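Local structure of Rik1-associated factor 1 (4O9D) at residues A[141-146]-A[186-191]; A[190-195]-A[243-248]; A[227-232]-A[266-271]. The protein contributes, as a WD-repeat beta-propeller subunit of the Clr4 methyltransferase complex, to establishing heterochromatin through H3K9 methylation. All coordinates share one frame; numbering follows the deposited sequence.

Interaction 1: residues A[141-146]-A[186-191]; sequences DDLLAV and IEFSNF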
loop_
_atom_site.group_PDB
_atom_site.type_symbol
_atom_site.label_atom_id
_atom_site.label_comp_id
_atom_site.label_asym_id
_atom_site.label_seq_id
_atom_site.Cartn_x
_atom_site.Cartn_y
_atom_site.Cartn_z
ATOM N N ASP A 141 -6.190 -7.310 -16.235
ATOM C CA ASP A 141 -6.135 -6.757 -17.598
ATOM C C ASP A 141 -5.737 -5.282 -17.624
ATOM O O ASP A 141 -6.126 -4.552 -18.542
ATOM C CB ASP A 141 -7.485 -6.924 -18.319
ATOM C CG ASP A 141 -7.776 -8.374 -18.692
ATOM O OD1 ASP A 141 -6.833 -9.195 -18.664
ATOM O OD2 ASP A 141 -8.944 -8.696 -19.021
ATOM N N ASP A 142 -4.976 -4.852 -16.617
ATOM C CA ASP A 142 -4.417 -3.499 -16.554
ATOM C C ASP A 142 -5.461 -2.363 -16.432
ATOM O O ASP A 142 -5.145 -1.212 -16.737
ATOM C CB ASP A 142 -3.486 -3.220 -17.762
ATOM C CG ASP A 142 -2.396 -2.170 -17.437
ATOM O OD1 ASP A 142 -1.706 -2.356 -16.404
ATOM O OD2 ASP A 142 -2.226 -1.164 -18.188
ATOM N N LEU A 143 -6.680 -2.674 -15.993
ATOM C CA LEU A 143 -7.661 -1.641 -15.654
ATOM C C LEU A 143 -7.232 -1.012 -14.337
ATOM O O LEU A 143 -6.893 -1.725 -13.376
ATOM C CB LEU A 143 -9.063 -2.240 -15.517
ATOM C CG LEU A 143 -10.270 -1.297 -15.428
ATOM C CD1 LEU A 143 -10.430 -0.400 -16.703
ATOM C CD2 LEU A 143 -11.546 -2.125 -15.170
ATOM N N LEU A 144 -7.233 0.312 -14.282
ATOM C CA LEU A 144 -6.744 1.010 -13.090
ATOM C C LEU A 144 -7.895 1.555 -12.215
ATOM O O LEU A 144 -8.727 2.330 -12.697
ATOM C CB LEU A 144 -5.805 2.133 -13.512
ATOM C CG LEU A 144 -5.169 2.957 -12.390
ATOM C CD1 LEU A 144 -4.176 2.133 -11.651
ATOM C CD2 LEU A 144 -4.509 4.221 -12.959
ATOM N N ALA A 145 -7.968 1.126 -10.953
ATOM C CA ALA A 145 -8.989 1.658 -10.056
ATOM C C ALA A 145 -8.389 2.744 -9.191
ATOM O O ALA A 145 -7.236 2.648 -8.741
ATOM C CB ALA A 145 -9.638 0.547 -9.213
ATOM N N VAL A 146 -9.162 3.797 -8.983
ATOM C CA VAL A 146 -8.682 4.964 -8.300
ATOM C C VAL A 146 -9.608 5.275 -7.129
ATOM O O VAL A 146 -10.817 5.348 -7.323
ATOM C CB VAL A 146 -8.679 6.135 -9.256
ATOM C CG1 VAL A 146 -8.054 7.338 -8.607
ATOM C CG2 VAL A 146 -7.912 5.732 -10.526
ATOM N N ILE A 186 -8.874 0.543 -2.030
ATOM C CA ILE A 186 -9.484 -0.028 -3.240
ATOM C C ILE A 186 -8.734 -1.271 -3.693
ATOM O O ILE A 186 -7.497 -1.306 -3.659
ATOM C CB ILE A 186 -9.577 1.063 -4.358
ATOM C CG1 ILE A 186 -10.755 0.811 -5.318
ATOM C CG2 ILE A 186 -8.227 1.209 -5.143
ATOM C CD1 ILE A 186 -11.177 2.078 -6.110
ATOM N N GLU A 187 -9.481 -2.311 -4.074
ATOM C CA GLU A 187 -8.886 -3.554 -4.583
ATOM C C GLU A 187 -9.815 -4.217 -5.613
ATOM O O GLU A 187 -11.043 -4.169 -5.488
ATOM C CB GLU A 187 -8.645 -4.581 -3.444
ATOM C CG GLU A 187 -7.833 -4.095 -2.247
ATOM C CD GLU A 187 -6.308 -4.108 -2.469
ATOM O OE1 GLU A 187 -5.608 -3.293 -1.797
ATOM O OE2 GLU A 187 -5.823 -4.925 -3.296
ATOM N N PHE A 188 -9.239 -4.855 -6.622
ATOM C CA PHE A 188 -10.019 -5.731 -7.475
ATOM C C PHE A 188 -10.182 -7.119 -6.878
ATOM O O PHE A 188 -9.334 -7.565 -6.109
ATOM C CB PHE A 188 -9.333 -5.868 -8.830
ATOM C CG PHE A 188 -9.496 -4.665 -9.726
ATOM C CD1 PHE A 188 -10.663 -4.488 -10.462
ATOM C CD2 PHE A 188 -8.485 -3.718 -9.840
ATOM C CE1 PHE A 188 -10.822 -3.358 -11.321
ATOM C CE2 PHE A 188 -8.639 -2.603 -10.688
ATOM C CZ PHE A 188 -9.813 -2.443 -11.428
ATOM N N SER A 189 -11.234 -7.827 -7.283
ATOM C CA SER A 189 -11.451 -9.185 -6.803
ATOM C C SER A 189 -12.124 -10.042 -7.879
ATOM O O SER A 189 -13.116 -9.608 -8.479
ATOM C CB SER A 189 -12.315 -9.131 -5.536
ATOM O OG SER A 189 -12.600 -10.423 -5.031
ATOM N N ASN A 190 -11.594 -11.242 -8.127
ATOM C CA ASN A 190 -12.221 -12.172 -9.090
ATOM C C ASN A 190 -12.001 -13.661 -8.787
ATOM O O ASN A 190 -12.187 -14.514 -9.662
ATOM C CB ASN A 190 -11.808 -11.884 -10.552
ATOM C CG ASN A 190 -10.319 -12.101 -10.819
ATOM O OD1 ASN A 190 -9.615 -12.805 -10.081
ATOM N ND2 ASN A 190 -9.836 -11.498 -11.905
ATOM N N PHE A 191 -11.628 -13.979 -7.559
ATOM C CA PHE A 191 -11.583 -15.381 -7.128
ATOM C C PHE A 191 -10.653 -16.171 -8.059
ATOM O O PHE A 191 -11.025 -17.203 -8.629
ATOM C CB PHE A 191 -13.010 -15.954 -7.091
ATOM C CG PHE A 191 -13.118 -17.338 -6.503
ATOM C CD1 PHE A 191 -12.368 -17.709 -5.401
ATOM C CD2 PHE A 191 -13.999 -18.273 -7.060
ATOM C CE1 PHE A 191 -12.474 -19.002 -4.856
ATOM C CE2 PHE A 191 -14.118 -19.565 -6.519
ATOM C CZ PHE A 191 -13.358 -19.920 -5.417
#

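Interaction 2: residues A[190-195]-A[243-248]; sequences NFLGRS and PSQVGF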
loop_
_atom_site.group_PDB
_atom_site.type_symbol
_atom_site.label_atom_id
_atom_site.label_comp_id
_atom_site.label_asym_id
_atom_site.label_seq_id
_atom_site.Cartn_x
_atom_site.Cartn_y
_atom_site.Cartn_z
ATOM N N ASN A 190 -11.594 -11.242 -8.127
ATOM C CA ASN A 190 -12.221 -12.172 -9.090
ATOM C C ASN A 190 -12.001 -13.661 -8.787
ATOM O O ASN A 190 -12.187 -14.514 -9.662
ATOM C CB ASN A 190 -11.808 -11.884 -10.552
ATOM C CG ASN A 190 -10.319 -12.101 -10.819
ATOM O OD1 ASN A 190 -9.615 -12.805 -10.081
ATOM N ND2 ASN A 190 -9.836 -11.498 -11.905
ATOM N N PHE A 191 -11.628 -13.979 -7.559
ATOM C CA PHE A 191 -11.583 -15.381 -7.128
ATOM C C PHE A 191 -10.653 -16.171 -8.059
ATOM O O PHE A 191 -11.025 -17.203 -8.629
ATOM C CB PHE A 191 -13.010 -15.954 -7.091
ATOM C CG PHE A 191 -13.118 -17.338 -6.503
ATOM C CD1 PHE A 191 -12.368 -17.709 -5.401
ATOM C CD2 PHE A 191 -13.999 -18.273 -7.060
ATOM C CE1 PHE A 191 -12.474 -19.002 -4.856
ATOM C CE2 PHE A 191 -14.118 -19.565 -6.519
ATOM C CZ PHE A 191 -13.358 -19.920 -5.417
ATOM N N LEU A 192 -9.438 -15.630 -8.200
ATOM C CA LEU A 192 -8.374 -16.186 -9.032
ATOM C C LEU A 192 -8.841 -16.444 -10.453
ATOM O O LEU A 192 -8.567 -17.500 -11.014
ATOM C CB LEU A 192 -7.791 -17.475 -8.417
ATOM C CG LEU A 192 -6.346 -17.821 -8.819
ATOM C CD1 LEU A 192 -5.390 -16.695 -8.418
ATOM C CD2 LEU A 192 -5.873 -19.137 -8.182
ATOM N N GLY A 193 -9.542 -15.478 -11.042
ATOM C CA GLY A 193 -9.959 -15.605 -12.437
ATOM C C GLY A 193 -11.169 -16.502 -12.699
ATOM O O GLY A 193 -11.589 -16.664 -13.851
ATOM N N ARG A 194 -11.759 -17.059 -11.644
ATOM C CA ARG A 194 -12.930 -17.913 -11.810
ATOM C C ARG A 194 -14.277 -17.181 -11.843
ATOM O O ARG A 194 -15.292 -17.815 -12.130
ATOM C CB ARG A 194 -12.957 -18.994 -10.717
ATOM C CG ARG A 194 -11.758 -19.951 -10.779
ATOM C CD ARG A 194 -11.824 -20.972 -9.660
ATOM N NE ARG A 194 -11.341 -20.364 -8.442
ATOM C CZ ARG A 194 -10.232 -20.706 -7.793
ATOM N NH1 ARG A 194 -9.467 -21.722 -8.191
ATOM N NH2 ARG A 194 -9.910 -20.015 -6.715
ATOM N N SER A 195 -14.291 -15.876 -11.546
ATOM C CA SER A 195 -15.503 -15.069 -11.573
ATOM C C SER A 195 -15.240 -13.759 -12.337
ATOM O O SER A 195 -14.122 -13.530 -12.794
ATOM C CB SER A 195 -15.967 -14.763 -10.131
ATOM O OG SER A 195 -17.276 -14.210 -10.116
ATOM N N PRO A 243 -3.300 -14.362 -1.398
ATOM C CA PRO A 243 -2.704 -14.712 -2.702
ATOM C C PRO A 243 -3.529 -15.763 -3.470
ATOM O O PRO A 243 -3.387 -15.888 -4.676
ATOM C CB PRO A 243 -1.342 -15.337 -2.321
ATOM C CG PRO A 243 -1.035 -14.824 -0.969
ATOM C CD PRO A 243 -2.365 -14.621 -0.281
ATOM N N SER A 244 -4.353 -16.529 -2.766
ATOM C CA SER A 244 -5.227 -17.510 -3.415
ATOM C C SER A 244 -6.508 -16.845 -3.903
ATOM O O SER A 244 -7.303 -17.454 -4.619
ATOM C CB SER A 244 -5.613 -18.602 -2.438
ATOM O OG SER A 244 -6.567 -18.086 -1.519
ATOM N N GLN A 245 -6.693 -15.595 -3.488
ATOM C CA GLN A 245 -7.875 -14.798 -3.800
ATOM C C GLN A 245 -9.204 -15.457 -3.365
ATOM O O GLN A 245 -10.258 -15.127 -3.888
ATOM C CB GLN A 245 -7.864 -14.437 -5.294
ATOM C CG GLN A 245 -6.484 -13.833 -5.762
ATOM C CD GLN A 245 -6.423 -13.498 -7.260
ATOM O OE1 GLN A 245 -7.405 -13.637 -7.984
ATOM N NE2 GLN A 245 -5.256 -13.048 -7.722
ATOM N N VAL A 246 -9.160 -16.364 -2.391
ATOM C CA VAL A 246 -10.396 -16.947 -1.846
ATOM C C VAL A 246 -11.056 -16.013 -0.827
ATOM O O VAL A 246 -12.235 -16.166 -0.481
ATOM C CB VAL A 246 -10.143 -18.350 -1.191
ATOM C CG1 VAL A 246 -9.436 -19.295 -2.187
ATOM C CG2 VAL A 246 -9.323 -18.210 0.091
ATOM N N GLY A 247 -10.305 -15.037 -0.335
ATOM C CA GLY A 247 -10.825 -14.149 0.691
ATOM C C GLY A 247 -9.904 -12.981 0.991
ATOM O O GLY A 247 -8.729 -12.980 0.608
ATOM N N PHE A 248 -10.442 -11.974 1.670
ATOM C CA PHE A 248 -9.660 -10.812 2.029
ATOM C C PHE A 248 -10.038 -10.343 3.416
ATOM O O PHE A 248 -11.097 -10.720 3.933
ATOM C CB PHE A 248 -9.815 -9.689 0.993
ATOM C CG PHE A 248 -11.223 -9.124 0.868
ATOM C CD1 PHE A 248 -12.192 -9.778 0.124
ATOM C CD2 PHE A 248 -11.539 -7.889 1.418
ATOM C CE1 PHE A 248 -13.484 -9.251 -0.002
ATOM C CE2 PHE A 248 -12.803 -7.355 1.301
ATOM C CZ PHE A 248 -13.786 -8.036 0.581
HETATM O O HOH W 1 -8.876 -11.570 -7.340
HETATM O O HOH W 2 -10.679 -12.386 -5.133
#

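Interaction 3: residues A[227-232]-A[266-271]; sequences QKFNTA and RMYKVC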
loop_
_atom_site.group_PDB
_atom_site.type_symbol
_atom_site.label_atom_id
_atom_site.label_comp_id
_atom_site.label_asym_id
_atom_site.label_seq_id
_atom_site.Cartn_x
_atom_site.Cartn_y
_atom_site.Cartn_z
ATOM N N GLN A 227 -23.317 -3.733 -3.512
ATOM C CA GLN A 227 -23.761 -3.894 -2.128
ATOM C C GLN A 227 -22.874 -3.133 -1.120
ATOM O O GLN A 227 -21.699 -2.815 -1.391
ATOM C CB GLN A 227 -23.758 -5.378 -1.751
ATOM C CG GLN A 227 -22.369 -5.926 -1.477
ATOM C CD GLN A 227 -22.338 -7.421 -1.152
ATOM O OE1 GLN A 227 -23.046 -8.216 -1.762
ATOM N NE2 GLN A 227 -21.482 -7.808 -0.202
ATOM N N LYS A 228 -23.458 -2.811 0.029
ATOM C CA LYS A 228 -22.657 -2.462 1.208
ATOM C C LYS A 228 -22.358 -3.772 1.963
ATOM O O LYS A 228 -23.265 -4.591 2.182
ATOM C CB LYS A 228 -23.429 -1.483 2.096
ATOM C CG LYS A 228 -22.667 -0.929 3.296
ATOM C CD LYS A 228 -23.628 -0.172 4.242
ATOM C CE LYS A 228 -22.890 0.887 5.083
ATOM N NZ LYS A 228 -23.811 1.655 6.001
ATOM N N PHE A 229 -21.098 -3.993 2.347
ATOM C CA PHE A 229 -20.791 -5.142 3.186
ATOM C C PHE A 229 -21.423 -4.914 4.565
ATOM O O PHE A 229 -21.538 -3.774 5.019
ATOM C CB PHE A 229 -19.280 -5.336 3.316
ATOM C CG PHE A 229 -18.627 -5.877 2.073
ATOM C CD1 PHE A 229 -18.568 -7.241 1.847
ATOM C CD2 PHE A 229 -18.092 -5.025 1.129
ATOM C CE1 PHE A 229 -17.962 -7.750 0.708
ATOM C CE2 PHE A 229 -17.479 -5.524 0.002
ATOM C CZ PHE A 229 -17.416 -6.895 -0.214
ATOM N N ASN A 230 -21.830 -5.990 5.218
ATOM C CA ASN A 230 -22.594 -5.852 6.468
ATOM C C ASN A 230 -21.681 -5.572 7.667
ATOM O O ASN A 230 -21.327 -6.478 8.386
ATOM C CB ASN A 230 -23.449 -7.105 6.704
ATOM C CG ASN A 230 -24.403 -6.964 7.893
ATOM O OD1 ASN A 230 -24.818 -5.865 8.255
ATOM N ND2 ASN A 230 -24.722 -8.086 8.519
ATOM N N THR A 231 -21.294 -4.310 7.850
ATOM C CA THR A 231 -20.612 -3.857 9.068
ATOM C C THR A 231 -21.263 -2.561 9.494
ATOM O O THR A 231 -21.974 -1.947 8.716
ATOM C CB THR A 231 -19.119 -3.511 8.837
ATOM O OG1 THR A 231 -19.006 -2.247 8.153
ATOM C CG2 THR A 231 -18.425 -4.599 8.026
ATOM N N ALA A 232 -21.001 -2.129 10.720
ATOM C CA ALA A 232 -21.366 -0.777 11.124
ATOM C C ALA A 232 -20.627 0.249 10.269
ATOM O O ALA A 232 -19.655 -0.114 9.566
ATOM C CB ALA A 232 -21.000 -0.579 12.601
ATOM N N ARG A 266 -16.539 -15.757 -2.641
ATOM C CA ARG A 266 -17.610 -16.411 -3.413
ATOM C C ARG A 266 -18.928 -15.741 -3.063
ATOM O O ARG A 266 -19.651 -15.241 -3.935
ATOM C CB ARG A 266 -17.678 -17.917 -3.097
ATOM C CG ARG A 266 -16.484 -18.707 -3.588
ATOM C CD ARG A 266 -16.378 -20.052 -2.877
ATOM N NE ARG A 266 -16.058 -19.855 -1.468
ATOM C CZ ARG A 266 -16.327 -20.719 -0.492
ATOM N NH1 ARG A 266 -16.937 -21.873 -0.755
ATOM N NH2 ARG A 266 -15.979 -20.426 0.756
ATOM N N MET A 267 -19.212 -15.713 -1.764
ATOM C CA MET A 267 -20.419 -15.097 -1.238
ATOM C C MET A 267 -20.304 -13.563 -1.190
ATOM O O MET A 267 -21.309 -12.878 -1.138
ATOM C CB MET A 267 -20.680 -15.627 0.176
ATOM C CG MET A 267 -20.631 -17.157 0.302
ATOM S SD MET A 267 -21.767 -17.969 -0.848
ATOM C CE MET A 267 -23.309 -17.852 0.068
ATOM N N TYR A 268 -19.082 -13.029 -1.224
ATOM C CA TYR A 268 -18.843 -11.637 -0.829
ATOM C C TYR A 268 -19.665 -11.326 0.399
ATOM O O TYR A 268 -20.564 -10.487 0.372
ATOM C CB TYR A 268 -19.154 -10.647 -1.955
ATOM C CG TYR A 268 -18.087 -10.675 -3.018
ATOM C CD1 TYR A 268 -16.840 -10.123 -2.779
ATOM C CD2 TYR A 268 -18.312 -11.300 -4.239
ATOM C CE1 TYR A 268 -15.851 -10.166 -3.744
ATOM C CE2 TYR A 268 -17.332 -11.355 -5.198
ATOM C CZ TYR A 268 -16.107 -10.787 -4.951
ATOM O OH TYR A 268 -15.125 -10.844 -5.911
ATOM N N LYS A 269 -19.340 -12.020 1.476
ATOM C CA LYS A 269 -20.031 -11.868 2.734
ATOM C C LYS A 269 -18.988 -11.792 3.853
ATOM O O LYS A 269 -17.905 -12.379 3.731
ATOM C CB LYS A 269 -20.939 -13.078 2.932
ATOM C CG LYS A 269 -21.575 -13.209 4.306
ATOM C CD LYS A 269 -22.926 -13.903 4.183
ATOM C CE LYS A 269 -23.216 -14.829 5.362
ATOM N NZ LYS A 269 -23.862 -16.106 4.910
ATOM N N VAL A 270 -19.304 -11.090 4.938
ATOM C CA VAL A 270 -18.411 -11.072 6.092
ATOM C C VAL A 270 -18.564 -12.432 6.742
ATOM O O VAL A 270 -19.675 -12.863 7.047
ATOM C CB VAL A 270 -18.735 -9.950 7.122
ATOM C CG1 VAL A 270 -17.999 -10.206 8.448
ATOM C CG2 VAL A 270 -18.351 -8.583 6.573
ATOM N N CYS A 271 -17.454 -13.130 6.906
ATOM C CA CYS A 271 -17.495 -14.486 7.437
ATOM C C CYS A 271 -17.018 -14.546 8.890
ATOM O O CYS A 271 -17.630 -15.202 9.729
ATOM C CB CYS A 271 -16.653 -15.404 6.559
ATOM S SG CYS A 271 -17.530 -15.941 5.083
HETATM O O HOH W 3 -23.154 -11.152 -1.295
#

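Interaction 1: residues A[141-146]-A[186-191]
Phe188 and Ile186 press on Ala145, Leu143 and Val146 in a buried apolar contact between two consecutive blades of the WD-repeat beta-propeller. Strand 182-189 is the first strand of its four-stranded blade, while strand 144-148 is the second of the blade before. No hydrogen bond links them: the short strand segments 144-146 and 186-189 run roughly antiparallel, at 143°, but their axes come no nearer than 7.3 Å, so this is one sheet stacked on another through side chains.

Phe188 does most of the touching. With CG beside its own backbone N (chi1 -76°), the ring reaches across to the neighbouring blade and leads with its CE2-CZ side. There CE2 lies 3.6 Å from Ala145 CB, and the methyl group is almost as near to CZ. The side chains of Leu143 and Phe188 cross at about a right angle, with Leu143 CD2 4.1 Å from Phe188 CE1. Leu155 and Ala137, from strands 153-158 and 133-138, add to the apolar surroundings of the ring. Were Phe188 cut back to an alanine, the methyl of Ala145 and the branches of Leu143 would probably be left facing a gap between the blades.

Two residues earlier, on the same side of the strand, Ile186 makes the second apolar touch. Its CG1 is turned away from the backbone N (chi1 -151°) and the chain is extended beyond it, which carries CD1 out to the other sheet, 3.8 Å from Ala145 CB. Ala145 is thus touched by both Ile186 and Phe188. Polar backbone atoms also meet carbon at this interface: Ile186 CD1 sits 3.5 Å from Val146 O, and Phe188 CE2 approaches Leu143 O obliquely at 3.3 Å.

Interaction 2: residues A[190-195]-A[243-248]
Gln245 points its side chain at the loop 190-195 and meets Leu192 there. Beyond CG the glutamine chain is extended (chi2 178°), so its amide arrives beside the backbone of Leu192, where OE1 accepts a weak, bent hydrogen bond from Leu192 N at 2.9 Å, with an angle of 123° at the hydrogen. The leucine side chain crosses that of Gln245 at about a right angle, with CD1 3.6 Å from Gln245 CD, so the amide is met by an N-H and by a methyl of the same residue. Water 1 spans the same gap, accepting from Asn190 N and donating weakly to Gln245 OE1. Asn190 OD1 also comes close to Gln245 OE1, but both are acceptors; the asparagine oxygen instead takes Gly193 N at 2.8 Å, closing an Asx motif at the start of the type I' turn from Phe191 to Arg194.

In the propeller, the two segments belong to equivalent loops of successive blades, each joining the first strand of its blade to the second: 182-189 to 198-204 in one, 235-241 to 247-253 in the next. The contact lies at the surface.

Phe191 meets the second loop through its backbone as well as its ring. Its CA-H points almost straight at Gln245 O (CA to O 3.5 Å, 170° at the hydrogen), and water 2 bridges Phe191 N to that same oxygen. The ring turns an edge to this carbonyl, which lies in the ring plane, and CE1 comes to 4.1 Å from Val246 CG1. Arg194 covers one face in a cation-pi contact, its NE 3.4 Å above the plane and displaced toward the rim. On the opposing loop, Ser244 OG accepts from Val246 N at 3.2 Å, forming an ST turn, and is also hydrogen-bonded to His242 ND1.

Interaction 3: residues A[227-232]-A[266-271]
A G1 beta bulge, formed where Tyr268 and Lys269 both face Asp264, presents the carbonyl of Tyr268 to Gln227 on the last strand of the preceding propeller blade. The bulge leads into strand 269-276, the last strand of its own blade, so the contact joins the outer parts of two adjoining blades.

Gln227 NE2 donates to Tyr268 O over 2.9 Å in a fairly straight bond, 159° at the hydrogen. The acceptor lies nearly in the plane of the glutamine amide, although NE2 itself is tilted 24° from the plane of the tyrosine carbonyl. The same NE2 sits 3.5 Å above one face of the Phe229 ring, offset toward its rim, so the nitrogen rests on the ring while its N-H points past the ring to the carbonyl.

Phe229 has CG beside its backbone N (chi1 -73°), which sends the ring toward the bulge, where CE1 reaches 4.1 Å from Tyr268 CB. The two aromatic side chains cross at a slant. Leu263 and Leu215 pack against Phe229, while the hydroxyl of Tyr268 goes elsewhere, to Ser189.

Past the ring, the chain bends in an inverse gamma turn centred on Asn230, with Thr231 N bonded to Phe229 O. Val270 faces this bend: its CG2 lies 4.1 Å from Asn230 O and 4.2 Å from Thr231 CG2.

How the interactions relate
All three interactions join neighbouring propeller blades. Interaction 1 packs strand 182-189 against the blade before it, whereas interactions 2 and 3 tie that same blade to the one after. Interactions 1 and 2 share Asn190 and Phe191, where strand 182-189 runs out into its loop, and their centres are about 12 Å apart. Interaction 3, centred about 15 Å from interaction 2 and 18 Å from interaction 1, touches both: Tyr268 OH reaches Ser189 OG at 2.7 Å in a probable hydrogen bond, and Phe191 CZ packs on Arg266 CG at 3.8 Å. A ring-to-ring touch, Phe248 CZ to Phe229 CZ at 3.9 Å, also connects interactions 2 and 3.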